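PDB 1WZZ: probable endoglucanase from Gluconacetobacter xylinus, which hydrolyses internal beta-1,4-glucosidic linkages of cellulose and its carboxymethyl derivative, as an endoglucanase of glycoside hydrolase family 8. Local coordinates for residues A[144-149]-A[217-222]. Sequence-based numbering, arbitrary orientation.
Sequences MKAGPY and VNRATG
The ring of Tyr149 meets residues 217-222 with its edge: Val217 CG1 and Gly222 O both lie near the ring plane, Gly222 O 4.0 Å from Tyr149 CE1. Over the centre of one ring face sits Pro148 CG, 3.8 Å above the plane. Pro148 and Gly147 are the corners of a type II' turn, Ala146 to Tyr149, which closes the beta hairpin of strands 143-146 and 149-152. This hairpin packs against the turn after strand 215-218, at the periphery of the (alpha/alpha)6 barrel and away from the probable catalytic residues Glu49 and Asp106. Tyr149 also touches Asp195, Arg198 and Leu199 of helix 188-202. Val217 CG1, anti to its own backbone N (chi1 -178°), lies 3.8 Å from Ala146 CB. Val165 of strand 164-167 touches both side chains. One direct hydrogen bond joins the segments, Gly147 N to Arg219 O, 3.0 Å, with the donor above the carbonyl plane. Gly147 and Gly222 have no side chains, so the backbones come close, with Gly147 CA 3.8 Å from Gly222 CA. An Asx motif braces the second turn: Asn218 OD1 accepts an almost straight bond from Thr221 N. A water bridges the segments, 2.7 Å from both Tyr149 OH and Gly222 O, and donates to Gly222 O.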
loop_
_atom_site.group_PDB
_atom_site.type_symbol
_atom_site.label_atom_id
_atom_site.label_comp_id
_atom_site.label_asym_id
_atom_site.label_seq_id
_atom_site.Cartn_x
_atom_site.Cartn_y
_atom_site.Cartn_z
HETATM N N MSE A 144 16.754 5.129 -5.598
HETATM C CA MSE A 144 18.119 4.983 -6.072
HETATM C C MSE A 144 18.176 4.111 -7.330
HETATM O O MSE A 144 17.165 3.608 -7.798
HETATM C CB MSE A 144 18.954 4.305 -5.015
HETATM C CG MSE A 144 18.634 2.849 -4.903
HETATM SE SE MSE A 144 19.893 1.976 -3.742
HETATM C CE MSE A 144 21.550 2.472 -4.575
ATOM N N LYS A 145 19.391 3.876 -7.809
ATOM C CA LYS A 145 19.614 3.114 -9.039
ATOM C C LYS A 145 19.792 1.623 -8.923
ATOM O O LYS A 145 20.424 1.106 -8.002
ATOM C CB LYS A 145 20.809 3.738 -9.774
ATOM C CG LYS A 145 20.614 5.223 -10.003
ATOM C CD LYS A 145 21.915 5.945 -10.378
ATOM C CE LYS A 145 22.508 5.419 -11.677
ATOM N NZ LYS A 145 23.687 6.242 -12.102
ATOM N N ALA A 146 19.207 0.912 -9.878
ATOM C CA ALA A 146 19.303 -0.529 -9.942
ATOM C C ALA A 146 19.185 -0.836 -11.433
ATOM O O ALA A 146 18.131 -0.597 -12.037
ATOM C CB ALA A 146 18.160 -1.176 -9.174
ATOM N N GLY A 147 20.264 -1.343 -12.030
ATOM C CA GLY A 147 20.201 -1.602 -13.456
ATOM C C GLY A 147 19.841 -0.299 -14.153
ATOM O O GLY A 147 20.378 0.754 -13.833
ATOM N N PRO A 148 18.906 -0.313 -15.110
ATOM C CA PRO A 148 18.518 0.908 -15.822
ATOM C C PRO A 148 17.407 1.717 -15.166
ATOM O O PRO A 148 16.900 2.702 -15.719
ATOM C CB PRO A 148 18.071 0.362 -17.175
ATOM C CG PRO A 148 17.322 -0.883 -16.733
ATOM C CD PRO A 148 18.290 -1.504 -15.723
ATOM N N TYR A 149 17.026 1.316 -13.966
ATOM C CA TYR A 149 15.913 1.996 -13.325
ATOM C C TYR A 149 16.290 2.804 -12.098
ATOM O O TYR A 149 17.364 2.600 -11.538
ATOM C CB TYR A 149 14.904 0.983 -12.802
ATOM C CG TYR A 149 14.535 -0.144 -13.745
ATOM C CD1 TYR A 149 15.080 -1.414 -13.590
ATOM C CD2 TYR A 149 13.619 0.076 -14.757
ATOM C CE1 TYR A 149 14.712 -2.463 -14.442
ATOM C CE2 TYR A 149 13.244 -0.950 -15.608
ATOM C CZ TYR A 149 13.788 -2.198 -15.447
ATOM O OH TYR A 149 13.412 -3.195 -16.323
ATOM N N VAL A 217 16.178 -7.111 -8.279
ATOM C CA VAL A 217 16.652 -6.454 -9.479
ATOM C C VAL A 217 18.181 -6.535 -9.415
ATOM O O VAL A 217 18.788 -6.008 -8.488
ATOM C CB VAL A 217 16.258 -4.958 -9.504
ATOM C CG1 VAL A 217 16.727 -4.313 -10.825
ATOM C CG2 VAL A 217 14.731 -4.818 -9.309
ATOM N N ASN A 218 18.802 -7.213 -10.379
ATOM C CA ASN A 218 20.271 -7.308 -10.393
ATOM C C ASN A 218 20.796 -5.873 -10.581
ATOM O O ASN A 218 20.378 -5.155 -11.490
ATOM C CB ASN A 218 20.725 -8.237 -11.535
ATOM C CG ASN A 218 22.245 -8.434 -11.568
ATOM O OD1 ASN A 218 22.974 -7.543 -11.950
ATOM N ND2 ASN A 218 22.707 -9.598 -11.141
ATOM N N ARG A 219 21.700 -5.432 -9.706
ATOM C CA ARG A 219 22.178 -4.053 -9.800
ATOM C C ARG A 219 22.990 -3.774 -11.049
ATOM O O ARG A 219 22.938 -2.673 -11.606
ATOM C CB ARG A 219 22.976 -3.685 -8.544
ATOM C CG ARG A 219 22.168 -3.909 -7.277
ATOM C CD ARG A 219 22.568 -2.955 -6.175
ATOM N NE ARG A 219 23.931 -3.156 -5.722
ATOM C CZ ARG A 219 24.569 -2.317 -4.914
ATOM N NH1 ARG A 219 23.958 -1.223 -4.481
ATOM N NH2 ARG A 219 25.814 -2.571 -4.534
ATOM N N ALA A 220 23.724 -4.787 -11.487
ATOM C CA ALA A 220 24.537 -4.665 -12.681
ATOM C C ALA A 220 23.703 -4.826 -13.948
ATOM O O ALA A 220 23.654 -3.917 -14.788
ATOM C CB ALA A 220 25.650 -5.711 -12.659
ATOM N N THR A 221 23.014 -5.965 -14.063
ATOM C CA THR A 221 22.231 -6.271 -15.267
ATOM C C THR A 221 20.795 -5.766 -15.318
ATOM O O THR A 221 20.240 -5.611 -16.403
ATOM C CB THR A 221 22.180 -7.790 -15.525
ATOM O OG1 THR A 221 21.282 -8.403 -14.586
ATOM C CG2 THR A 221 23.571 -8.408 -15.358
ATOM N N GLY A 222 20.189 -5.515 -14.161
ATOM C CA GLY A 222 18.815 -5.039 -14.149
ATOM C C GLY A 222 17.856 -6.195 -14.375
ATOM O O GLY A 222 16.636 -5.990 -14.450
HETATM O O HOH W 1 15.016 -5.377 -16.480
#